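Local atomic coordinates of aldehyde reductase YahK (Escherichia coli, PDB entry 1UUF), a protein that catalyses the NADPH-dependent reduction of a wide range of aldehydes to the corresponding alcohols and binds two zinc ions per subunit. Residues 220-226 against 239-245; 94-98 against 157-162; 25-31 against 76-80; 169-175 against 333-338. All coordinates share one frame; numbering follows the deposited sequence.

Contact 1 (220-226 against 239-245)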
# COMPACT_ATOMS: atom_id res chain seq x y z
N HIS A 220 -2.26 1.02 21.27
CA HIS A 220 -3.50 1.63 21.70
C HIS A 220 -4.44 1.12 20.61
O HIS A 220 -4.28 1.46 19.44
CB HIS A 220 -3.41 3.15 21.66
CG HIS A 220 -4.68 3.83 22.06
ND1 HIS A 220 -5.75 3.99 21.20
CD2 HIS A 220 -5.07 4.37 23.24
CE1 HIS A 220 -6.73 4.60 21.83
NE2 HIS A 220 -6.35 4.84 23.07
N VAL A 221 -5.40 0.29 21.00
CA VAL A 221 -6.30 -0.33 20.04
C VAL A 221 -7.70 0.26 19.91
O VAL A 221 -8.40 0.43 20.90
CB VAL A 221 -6.44 -1.83 20.35
CG1 VAL A 221 -7.31 -2.52 19.31
CG2 VAL A 221 -5.07 -2.47 20.42
N VAL A 222 -8.10 0.55 18.67
CA VAL A 222 -9.43 1.07 18.39
C VAL A 222 -10.13 0.03 17.52
O VAL A 222 -9.64 -0.30 16.43
CB VAL A 222 -9.38 2.40 17.63
CG1 VAL A 222 -10.81 2.89 17.36
CG2 VAL A 222 -8.61 3.44 18.43
N ALA A 223 -11.24 -0.50 18.00
CA ALA A 223 -12.00 -1.48 17.24
C ALA A 223 -13.12 -0.79 16.50
O ALA A 223 -13.75 0.12 17.04
CB ALA A 223 -12.57 -2.55 18.17
N PHE A 224 -13.38 -1.23 15.27
CA PHE A 224 -14.44 -0.65 14.45
C PHE A 224 -15.51 -1.70 14.17
O PHE A 224 -15.21 -2.81 13.75
CB PHE A 224 -13.89 -0.15 13.12
CG PHE A 224 -12.93 1.00 13.25
CD1 PHE A 224 -11.59 0.78 13.58
CD2 PHE A 224 -13.36 2.30 13.05
CE1 PHE A 224 -10.70 1.85 13.70
CE2 PHE A 224 -12.48 3.38 13.16
CZ PHE A 224 -11.15 3.15 13.49
N THR A 225 -16.77 -1.32 14.39
CA THR A 225 -17.89 -2.21 14.14
C THR A 225 -18.93 -1.43 13.33
O THR A 225 -18.88 -0.21 13.29
CB THR A 225 -18.55 -2.68 15.45
OG1 THR A 225 -19.57 -3.63 15.15
CG2 THR A 225 -19.16 -1.49 16.18
N THR A 226 -19.86 -2.14 12.70
CA THR A 226 -20.90 -1.49 11.91
C THR A 226 -22.23 -1.47 12.65
O THR A 226 -23.24 -1.00 12.12
CB THR A 226 -21.10 -2.19 10.56
OG1 THR A 226 -21.33 -3.59 10.77
CG2 THR A 226 -19.87 -2.01 9.68
N ALA A 239 -10.21 -3.79 23.40
CA ALA A 239 -10.12 -2.54 22.66
C ALA A 239 -10.16 -1.38 23.65
O ALA A 239 -10.97 -1.38 24.57
CB ALA A 239 -11.27 -2.43 21.67
N ASP A 240 -9.27 -0.41 23.46
CA ASP A 240 -9.23 0.75 24.33
C ASP A 240 -10.35 1.71 23.96
O ASP A 240 -10.87 2.44 24.80
CB ASP A 240 -7.88 1.46 24.21
CG ASP A 240 -6.73 0.60 24.67
OD1 ASP A 240 -6.72 0.21 25.85
OD2 ASP A 240 -5.84 0.31 23.84
N GLU A 241 -10.70 1.70 22.68
CA GLU A 241 -11.78 2.54 22.16
C GLU A 241 -12.54 1.75 21.11
O GLU A 241 -12.00 0.84 20.49
CB GLU A 241 -11.21 3.80 21.50
CG GLU A 241 -10.55 4.80 22.43
CD GLU A 241 -10.06 6.03 21.69
OE1 GLU A 241 -9.00 5.97 21.04
OE2 GLU A 241 -10.75 7.07 21.76
N VAL A 242 -13.80 2.11 20.91
CA VAL A 242 -14.63 1.45 19.92
C VAL A 242 -15.35 2.50 19.09
O VAL A 242 -15.82 3.52 19.62
CB VAL A 242 -15.68 0.51 20.57
CG1 VAL A 242 -16.53 -0.13 19.49
CG2 VAL A 242 -14.98 -0.56 21.39
N VAL A 243 -15.41 2.27 17.79
CA VAL A 243 -16.06 3.19 16.88
C VAL A 243 -17.07 2.47 15.99
O VAL A 243 -16.79 1.40 15.47
CB VAL A 243 -15.03 3.90 15.97
CG1 VAL A 243 -15.75 4.73 14.91
CG2 VAL A 243 -14.13 4.79 16.81
N ASN A 244 -18.26 3.05 15.86
CA ASN A 244 -19.27 2.48 14.98
C ASN A 244 -18.95 3.19 13.67
O ASN A 244 -19.21 4.38 13.53
CB ASN A 244 -20.68 2.85 15.42
CG ASN A 244 -21.75 2.23 14.54
OD1 ASN A 244 -21.59 2.16 13.32
ND2 ASN A 244 -22.84 1.78 15.16
N SER A 245 -18.39 2.45 12.71
CA SER A 245 -18.00 3.04 11.44
C SER A 245 -19.13 3.67 10.64
O SER A 245 -18.89 4.35 9.65
CB SER A 245 -17.26 2.01 10.59
OG SER A 245 -18.05 0.86 10.35
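The H220 ring has D240 over one face, with CB of D240 4.1 Å from the ring centroid in a CH-pi contact. The E241 carboxylate is modelled at the ring edge, but too close to be relied on. An alanine in place of H220 would probably leave the methylene of D240 without the ring face it packs on. The F224 ring meets V243 obliquely, CD2 of F224 lying 3.7 Å from CB of V243. With chi1 at -65°, CG of F224 stands anti to the carbonyl carbon, and the two side chains run alongside each other. F274 meets this ring edge-to-face and F258 adds another aromatic contact.

Strands 220-225 and 241-244 pair in parallel. V243 N donates to A223 O at 2.8 Å, almost straight onto the carbonyl. A223 N and T225 N return bonds to E241 O and V243 O. S245 N closes the ladder on T225 O. Where the ladder begins, V221 O takes two N-H groups, D240 N at 2.8 Å and E241 N at 3.2 Å. D240 OD2 accepts V221 N at 2.9 Å through its anti lone pair.

On the A223 side, CB packs on CB of A239 at 3.7 Å, under helices 205-216 and 231-237. Strand 220-225, helix 231-237 and strand 241-244 form a beta-alpha-beta unit of the Rossmann fold. The D240 carboxylate thus acts as an acceptor for the strand amide of V221, and extends the ladder of backbone bonds at its start.

Contact 2 (94-98 against 157-162)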
# COMPACT_ATOMS: atom_id res chain seq x y z
N GLN A 94 14.20 -39.27 11.16
CA GLN A 94 15.00 -38.08 10.91
C GLN A 94 14.43 -36.84 11.60
O GLN A 94 15.02 -35.76 11.55
CB GLN A 94 15.11 -37.80 9.40
CG GLN A 94 15.88 -38.86 8.64
CD GLN A 94 17.27 -39.08 9.21
OE1 GLN A 94 18.07 -38.15 9.31
NE2 GLN A 94 17.56 -40.32 9.59
N VAL A 95 13.27 -37.00 12.25
CA VAL A 95 12.65 -35.88 12.95
C VAL A 95 13.48 -35.48 14.16
O VAL A 95 13.86 -36.33 14.97
CB VAL A 95 11.22 -36.24 13.40
CG1 VAL A 95 10.68 -35.16 14.33
CG2 VAL A 95 10.31 -36.38 12.19
N GLU A 96 13.77 -34.19 14.28
CA GLU A 96 14.59 -33.70 15.39
C GLU A 96 13.85 -32.76 16.33
O GLU A 96 14.27 -32.57 17.47
CB GLU A 96 15.82 -32.99 14.84
CG GLU A 96 16.50 -33.73 13.70
CD GLU A 96 17.84 -33.12 13.32
OE1 GLU A 96 18.78 -33.21 14.13
OE2 GLU A 96 17.94 -32.55 12.21
N LYS A 97 12.75 -32.18 15.86
CA LYS A 97 11.98 -31.24 16.66
C LYS A 97 10.95 -31.86 17.60
O LYS A 97 10.69 -31.32 18.68
CB LYS A 97 11.25 -30.25 15.74
CG LYS A 97 12.15 -29.40 14.86
CD LYS A 97 11.34 -28.71 13.75
CE LYS A 97 10.24 -27.82 14.31
NZ LYS A 97 9.45 -27.16 13.22
N TYR A 98 10.37 -32.98 17.20
CA TYR A 98 9.32 -33.60 17.99
C TYR A 98 9.51 -35.04 18.44
O TYR A 98 10.32 -35.78 17.89
CB TYR A 98 8.00 -33.48 17.24
CG TYR A 98 7.68 -32.06 16.87
CD1 TYR A 98 7.97 -31.57 15.59
CD2 TYR A 98 7.19 -31.18 17.82
CE1 TYR A 98 7.77 -30.22 15.28
CE2 TYR A 98 7.00 -29.83 17.53
CZ TYR A 98 7.29 -29.36 16.27
OH TYR A 98 7.14 -28.02 16.01
N GLU A 157 7.92 -32.37 9.55
CA GLU A 157 8.17 -31.59 10.77
C GLU A 157 8.46 -30.11 10.59
O GLU A 157 8.28 -29.33 11.53
CB GLU A 157 9.29 -32.22 11.61
CG GLU A 157 10.68 -32.09 11.04
CD GLU A 157 11.76 -32.31 12.10
OE1 GLU A 157 12.93 -32.50 11.73
OE2 GLU A 157 11.43 -32.27 13.31
N ARG A 158 8.91 -29.69 9.41
CA ARG A 158 9.20 -28.28 9.21
C ARG A 158 7.93 -27.44 9.32
O ARG A 158 7.99 -26.25 9.66
CB ARG A 158 9.84 -28.04 7.83
CG ARG A 158 9.94 -26.55 7.45
CD ARG A 158 10.79 -26.33 6.21
NE ARG A 158 10.85 -24.92 5.82
CZ ARG A 158 11.73 -24.42 4.96
NH1 ARG A 158 12.62 -25.21 4.38
NH2 ARG A 158 11.71 -23.12 4.66
N TYR A 159 6.79 -28.06 9.08
CA TYR A 159 5.52 -27.34 9.12
C TYR A 159 4.65 -27.64 10.33
O TYR A 159 3.49 -27.25 10.38
CB TYR A 159 4.76 -27.60 7.82
CG TYR A 159 5.64 -27.37 6.61
CD1 TYR A 159 6.48 -28.38 6.13
CD2 TYR A 159 5.71 -26.11 6.02
CE1 TYR A 159 7.37 -28.13 5.08
CE2 TYR A 159 6.59 -25.86 4.97
CZ TYR A 159 7.42 -26.87 4.51
OH TYR A 159 8.31 -26.60 3.50
N VAL A 160 5.22 -28.34 11.30
CA VAL A 160 4.49 -28.67 12.52
C VAL A 160 4.97 -27.71 13.60
O VAL A 160 6.18 -27.49 13.74
CB VAL A 160 4.76 -30.12 12.97
CG1 VAL A 160 4.06 -30.41 14.30
CG2 VAL A 160 4.26 -31.09 11.89
N LEU A 161 4.04 -27.15 14.36
CA LEU A 161 4.35 -26.19 15.42
C LEU A 161 4.24 -26.83 16.80
O LEU A 161 3.49 -27.77 16.99
CB LEU A 161 3.38 -25.00 15.36
CG LEU A 161 3.36 -24.08 14.14
CD1 LEU A 161 4.75 -23.52 13.90
CD2 LEU A 161 2.87 -24.84 12.91
N ARG A 162 5.00 -26.29 17.76
CA ARG A 162 4.97 -26.81 19.12
C ARG A 162 4.06 -25.93 19.98
O ARG A 162 4.20 -24.71 19.99
CB ARG A 162 6.38 -26.81 19.72
CG ARG A 162 6.49 -27.42 21.11
CD ARG A 162 6.17 -28.91 21.09
NE ARG A 162 6.35 -29.54 22.40
CZ ARG A 162 7.52 -29.77 22.97
NH1 ARG A 162 8.65 -29.42 22.36
NH2 ARG A 162 7.58 -30.34 24.17
O HOH W 1 9.68 -28.84 19.64
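E157 turns its CG between the backbone N and the carbonyl carbon (chi1 72°), and the extended chain beyond carries the carboxylate to the backbone N-H groups of E96 and K97. There OE2 of E157 takes K97 N at 2.9 Å through its syn lone pair. OE1 of E157 accepts E96 N at 3.2 Å, also from the syn side but out of the carboxylate plane. The K97 chain bends at chi3 (58°), which brings NZ to 3.0 Å from E157 O. V160 N reaches the same oxygen from the opposite face of its plane. NZ of K97 also bonds V160 O weakly.

That oxygen has a closer donor in Y98, whose OH lies 2.5 Å from V160 O. The hydroxyl sits above the carbonyl plane, 50° out of it. V160 CG1 lies over one face of the Y98 ring, 4.1 Å from its centroid. CB and CD of R162 come to the ring edge, each 3.8 Å from CE2 of Y98. A phenylalanine in place of Y98 would probably keep the ring contacts but leave V160 O to the weak lysine bond. A water bridges K97 O to NH1 of R162.

R158 turns to a salt bridge with E124, close to C119 of the structural zinc site. The contact pins the loop between strands 84-91 and 103-106 to segment 157-162, within the GroES-like domain of zinc alcohol dehydrogenases.

Contact 3 (25-31 against 76-80)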
# COMPACT_ATOMS: atom_id res chain seq x y z
N ALA A 25 -13.35 -38.91 9.12
CA ALA A 25 -13.30 -37.49 8.82
C ALA A 25 -14.67 -37.02 8.37
O ALA A 25 -15.61 -37.81 8.27
CB ALA A 25 -12.27 -37.23 7.72
N VAL A 26 -14.77 -35.73 8.10
CA VAL A 26 -16.00 -35.13 7.62
C VAL A 26 -15.63 -34.26 6.43
O VAL A 26 -14.74 -33.42 6.52
CB VAL A 26 -16.67 -34.26 8.72
CG1 VAL A 26 -17.77 -33.41 8.11
CG2 VAL A 26 -17.24 -35.16 9.81
N GLY A 27 -16.31 -34.48 5.31
CA GLY A 27 -16.02 -33.70 4.12
C GLY A 27 -17.21 -33.67 3.17
O GLY A 27 -18.27 -34.20 3.49
N ALA A 28 -17.02 -33.05 2.01
CA ALA A 28 -18.08 -32.95 1.02
C ALA A 28 -17.70 -33.62 -0.30
O ALA A 28 -16.52 -33.69 -0.64
CB ALA A 28 -18.41 -31.49 0.77
N TYR A 29 -18.70 -34.10 -1.03
CA TYR A 29 -18.46 -34.75 -2.31
C TYR A 29 -18.69 -33.78 -3.47
O TYR A 29 -18.17 -33.98 -4.57
CB TYR A 29 -19.35 -35.98 -2.46
CG TYR A 29 -18.96 -37.14 -1.57
CD1 TYR A 29 -19.72 -37.48 -0.46
CD2 TYR A 29 -17.81 -37.89 -1.84
CE1 TYR A 29 -19.36 -38.55 0.36
CE2 TYR A 29 -17.44 -38.95 -1.03
CZ TYR A 29 -18.22 -39.28 0.07
OH TYR A 29 -17.85 -40.34 0.87
N SER A 30 -19.47 -32.73 -3.22
CA SER A 30 -19.75 -31.71 -4.23
C SER A 30 -20.02 -30.38 -3.54
O SER A 30 -20.22 -30.34 -2.32
CB SER A 30 -20.95 -32.10 -5.10
OG SER A 30 -22.17 -31.65 -4.52
N ALA A 31 -20.04 -29.30 -4.31
CA ALA A 31 -20.27 -27.97 -3.76
C ALA A 31 -21.66 -27.80 -3.14
O ALA A 31 -21.85 -26.99 -2.24
CB ALA A 31 -20.05 -26.92 -4.84
N TYR A 76 -12.76 -32.75 -5.14
CA TYR A 76 -13.49 -33.61 -4.22
C TYR A 76 -12.97 -35.05 -4.20
O TYR A 76 -12.41 -35.53 -5.19
CB TYR A 76 -14.98 -33.59 -4.56
CG TYR A 76 -15.55 -32.20 -4.60
CD1 TYR A 76 -15.41 -31.40 -5.73
CD2 TYR A 76 -16.21 -31.66 -3.49
CE1 TYR A 76 -15.90 -30.10 -5.76
CE2 TYR A 76 -16.70 -30.36 -3.51
CZ TYR A 76 -16.55 -29.59 -4.65
OH TYR A 76 -17.04 -28.31 -4.69
N PRO A 77 -13.15 -35.74 -3.07
CA PRO A 77 -13.80 -35.21 -1.87
C PRO A 77 -12.99 -34.09 -1.22
O PRO A 77 -11.77 -34.06 -1.33
CB PRO A 77 -13.92 -36.43 -0.97
CG PRO A 77 -12.71 -37.22 -1.33
CD PRO A 77 -12.70 -37.13 -2.84
N CYS A 78 -13.68 -33.16 -0.56
CA CYS A 78 -13.02 -32.06 0.10
C CYS A 78 -13.16 -32.17 1.61
O CYS A 78 -14.27 -32.19 2.14
CB CYS A 78 -13.60 -30.72 -0.35
SG CYS A 78 -12.88 -29.29 0.50
N VAL A 79 -12.03 -32.25 2.30
CA VAL A 79 -12.02 -32.34 3.76
C VAL A 79 -11.28 -31.10 4.24
O VAL A 79 -10.05 -31.04 4.22
CB VAL A 79 -11.27 -33.60 4.25
CG1 VAL A 79 -11.16 -33.58 5.78
CG2 VAL A 79 -12.02 -34.85 3.80
N PRO A 80 -12.04 -30.07 4.66
CA PRO A 80 -11.46 -28.81 5.14
C PRO A 80 -10.82 -28.92 6.52
O PRO A 80 -10.62 -30.02 7.05
CB PRO A 80 -12.67 -27.86 5.17
CG PRO A 80 -13.68 -28.52 4.25
CD PRO A 80 -13.50 -29.97 4.57
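A28 and C78 form a single antiparallel bridge, a hydrogen-bonded pair, that ties the end of strand 24-27 to the loop leading toward the catalytic zinc ligand H82. A28 N donates to C78 O at 2.9 Å. C78 N answers to A28 O, also at 2.9 Å, and arrives in the carbonyl plane at an N-H...O angle of 168°.

Beside the bridge the chains come very close. CA of G27 is 3.0 Å from C78 O. A CB on this residue would run into C78 O and into CG2 of V79. V79 CG1 lies against V26 O at 3.7 Å. This buried carbonyl oxygen has no hydrogen-bonding partner in the model.

The loop is a piece of the GroES-like catalytic domain, and it turns at a cis peptide between Y76 and P77. H144 bonds P77 O, while V79 pairs through its backbone with G147. P80 packs on helix 61-68, its side chain about 8 Å from that of the zinc ligand C60.

Beyond the bridge Y76 lies along the 29-31 backbone. Its ring takes CA of S30 over one face, 3.8 Å from the centroid, in a CH-pi contact. A28 O sits at the ring edge, in its plane. CG of Y76, anti to the carbonyl carbon (chi1 -54°), comes 3.2 Å from Y29 O. OH of Y76 reaches CB of A31 at 3.3 Å.

Contact 4 (169-175 against 333-338)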
# COMPACT_ATOMS: atom_id res chain seq x y z
N GLN A 169 -5.97 -26.03 27.69
CA GLN A 169 -6.33 -24.95 26.77
C GLN A 169 -6.17 -25.30 25.30
O GLN A 169 -6.32 -24.43 24.44
CB GLN A 169 -5.51 -23.71 27.08
CG GLN A 169 -6.06 -22.87 28.22
CD GLN A 169 -5.24 -21.61 28.44
OE1 GLN A 169 -5.73 -20.63 29.00
NE2 GLN A 169 -3.98 -21.64 28.02
N LEU A 170 -5.87 -26.56 24.99
CA LEU A 170 -5.67 -26.98 23.61
C LEU A 170 -6.73 -26.53 22.61
O LEU A 170 -6.40 -26.01 21.55
CB LEU A 170 -5.54 -28.50 23.53
CG LEU A 170 -4.12 -29.05 23.42
CD1 LEU A 170 -4.20 -30.54 23.09
CD2 LEU A 170 -3.34 -28.32 22.33
N ALA A 171 -8.00 -26.75 22.94
CA ALA A 171 -9.09 -26.38 22.04
C ALA A 171 -9.09 -24.89 21.71
O ALA A 171 -9.32 -24.50 20.56
CB ALA A 171 -10.42 -26.77 22.64
N ALA A 172 -8.85 -24.07 22.73
CA ALA A 172 -8.85 -22.62 22.55
C ALA A 172 -7.61 -22.13 21.79
O ALA A 172 -7.59 -21.01 21.29
CB ALA A 172 -8.94 -21.92 23.90
N VAL A 173 -6.59 -22.98 21.71
CA VAL A 173 -5.37 -22.64 20.99
C VAL A 173 -5.54 -22.89 19.49
O VAL A 173 -4.92 -22.22 18.66
CB VAL A 173 -4.18 -23.49 21.50
CG1 VAL A 173 -2.97 -23.33 20.59
CG2 VAL A 173 -3.83 -23.09 22.93
N ALA A 174 -6.40 -23.84 19.15
CA ALA A 174 -6.64 -24.21 17.76
C ALA A 174 -6.77 -23.06 16.76
O ALA A 174 -6.04 -23.01 15.77
CB ALA A 174 -7.86 -25.13 17.67
N PRO A 175 -7.68 -22.10 17.00
CA PRO A 175 -7.85 -20.98 16.07
C PRO A 175 -6.60 -20.12 15.84
O PRO A 175 -6.52 -19.38 14.87
CB PRO A 175 -9.00 -20.18 16.70
CG PRO A 175 -9.78 -21.22 17.45
CD PRO A 175 -8.67 -22.02 18.10
N VAL A 333 -5.54 -16.97 24.18
CA VAL A 333 -6.21 -18.04 23.45
C VAL A 333 -7.43 -17.42 22.78
O VAL A 333 -7.80 -16.29 23.08
CB VAL A 333 -6.69 -19.18 24.38
CG1 VAL A 333 -5.51 -19.81 25.08
CG2 VAL A 333 -7.70 -18.65 25.39
N ALA A 334 -8.05 -18.18 21.88
CA ALA A 334 -9.24 -17.70 21.19
C ALA A 334 -10.46 -17.97 22.06
O ALA A 334 -10.43 -18.85 22.92
CB ALA A 334 -9.39 -18.42 19.86
N ASP A 335 -11.53 -17.20 21.86
CA ASP A 335 -12.77 -17.41 22.59
C ASP A 335 -13.52 -18.36 21.66
O ASP A 335 -13.82 -18.01 20.52
CB ASP A 335 -13.54 -16.10 22.76
CG ASP A 335 -12.76 -15.07 23.54
OD1 ASP A 335 -12.02 -15.46 24.47
OD2 ASP A 335 -12.90 -13.86 23.25
N ILE A 336 -13.83 -19.55 22.15
CA ILE A 336 -14.46 -20.55 21.30
C ILE A 336 -15.76 -21.17 21.77
O ILE A 336 -16.18 -21.01 22.91
CB ILE A 336 -13.48 -21.72 21.07
CG1 ILE A 336 -13.30 -22.50 22.38
CG2 ILE A 336 -12.12 -21.19 20.63
CD1 ILE A 336 -12.47 -23.77 22.25
N GLU A 337 -16.39 -21.88 20.84
CA GLU A 337 -17.61 -22.61 21.11
C GLU A 337 -17.34 -23.99 20.53
O GLU A 337 -17.20 -24.15 19.32
CB GLU A 337 -18.83 -22.01 20.42
CG GLU A 337 -20.11 -22.75 20.81
CD GLU A 337 -21.36 -22.11 20.26
OE1 GLU A 337 -21.40 -20.87 20.17
OE2 GLU A 337 -22.31 -22.86 19.92
N MET A 338 -17.23 -24.98 21.41
CA MET A 338 -16.94 -26.34 20.99
C MET A 338 -18.16 -27.00 20.36
O MET A 338 -19.28 -26.87 20.87
CB MET A 338 -16.46 -27.16 22.19
CG MET A 338 -15.78 -28.46 21.82
SD MET A 338 -15.05 -29.24 23.26
CE MET A 338 -13.55 -28.27 23.45
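A172 O accepts the backbone N of A334 at 2.9 Å, with an N-H...O angle of 162° and the donor tilted from the carbonyl plane. Apolar carbons pack round this bond. CB of A172 touches CB of V333 at 3.6 Å. CB of P175 meets CB of A334, also at 3.6 Å. I336 reaches in with both branches. Its CG1 stands between the backbone N and the carbonyl carbon (chi1 69°), and CD1 lies 3.7 Å from CB of A171. CG2 of I336 meets CG of P175 at 3.9 Å. The M338 chain is bent at chi3 and lays CE on CB of A171 at 3.6 Å. At the other end the Q169 side chain crosses that of V333 at about a right angle, NE2 of Q169 lying 3.8 Å from CG1 of V333.

The contact sets the short helix 170-173 against the chain that enters strand 336-339. That strand runs parallel to 359-363 in the mixed sheet of the catalytic part. V361 of the neighbouring strand touches both P175 and I336. Y56 of strand 49-58 lies against A171 and M338.

Farther out, helix 205-216 of the Rossmann-type part sends K212 to a salt bridge with D335 and a bond to V333 O, and H208 to the D335 amide. P175 leads into helix 176-189, which carries the catalytic zinc ligand C178, about 7 Å away between side chains.

Overall arrangement
Contact 1 belongs to the Rossmann-type part, and contacts 2 and 3 lie across the chain's centre from it. Its centre is about 39 Å from that of contact 2 and about 38 Å from that of contact 3. Contact 4 is nearer, about 23 Å between centres, and the loop it closes encloses contact 1. Contacts 3 and 4 approach the catalytic zinc (C60, H82, C178): the side chains of P80 and P175 each lie about 9 Å from it. Contact 2 is near the structural zinc, about 7 Å from the R158 side chain. Contacts 2 and 4 come within about 7 Å at their nearest atoms and reach the same mixed sheet.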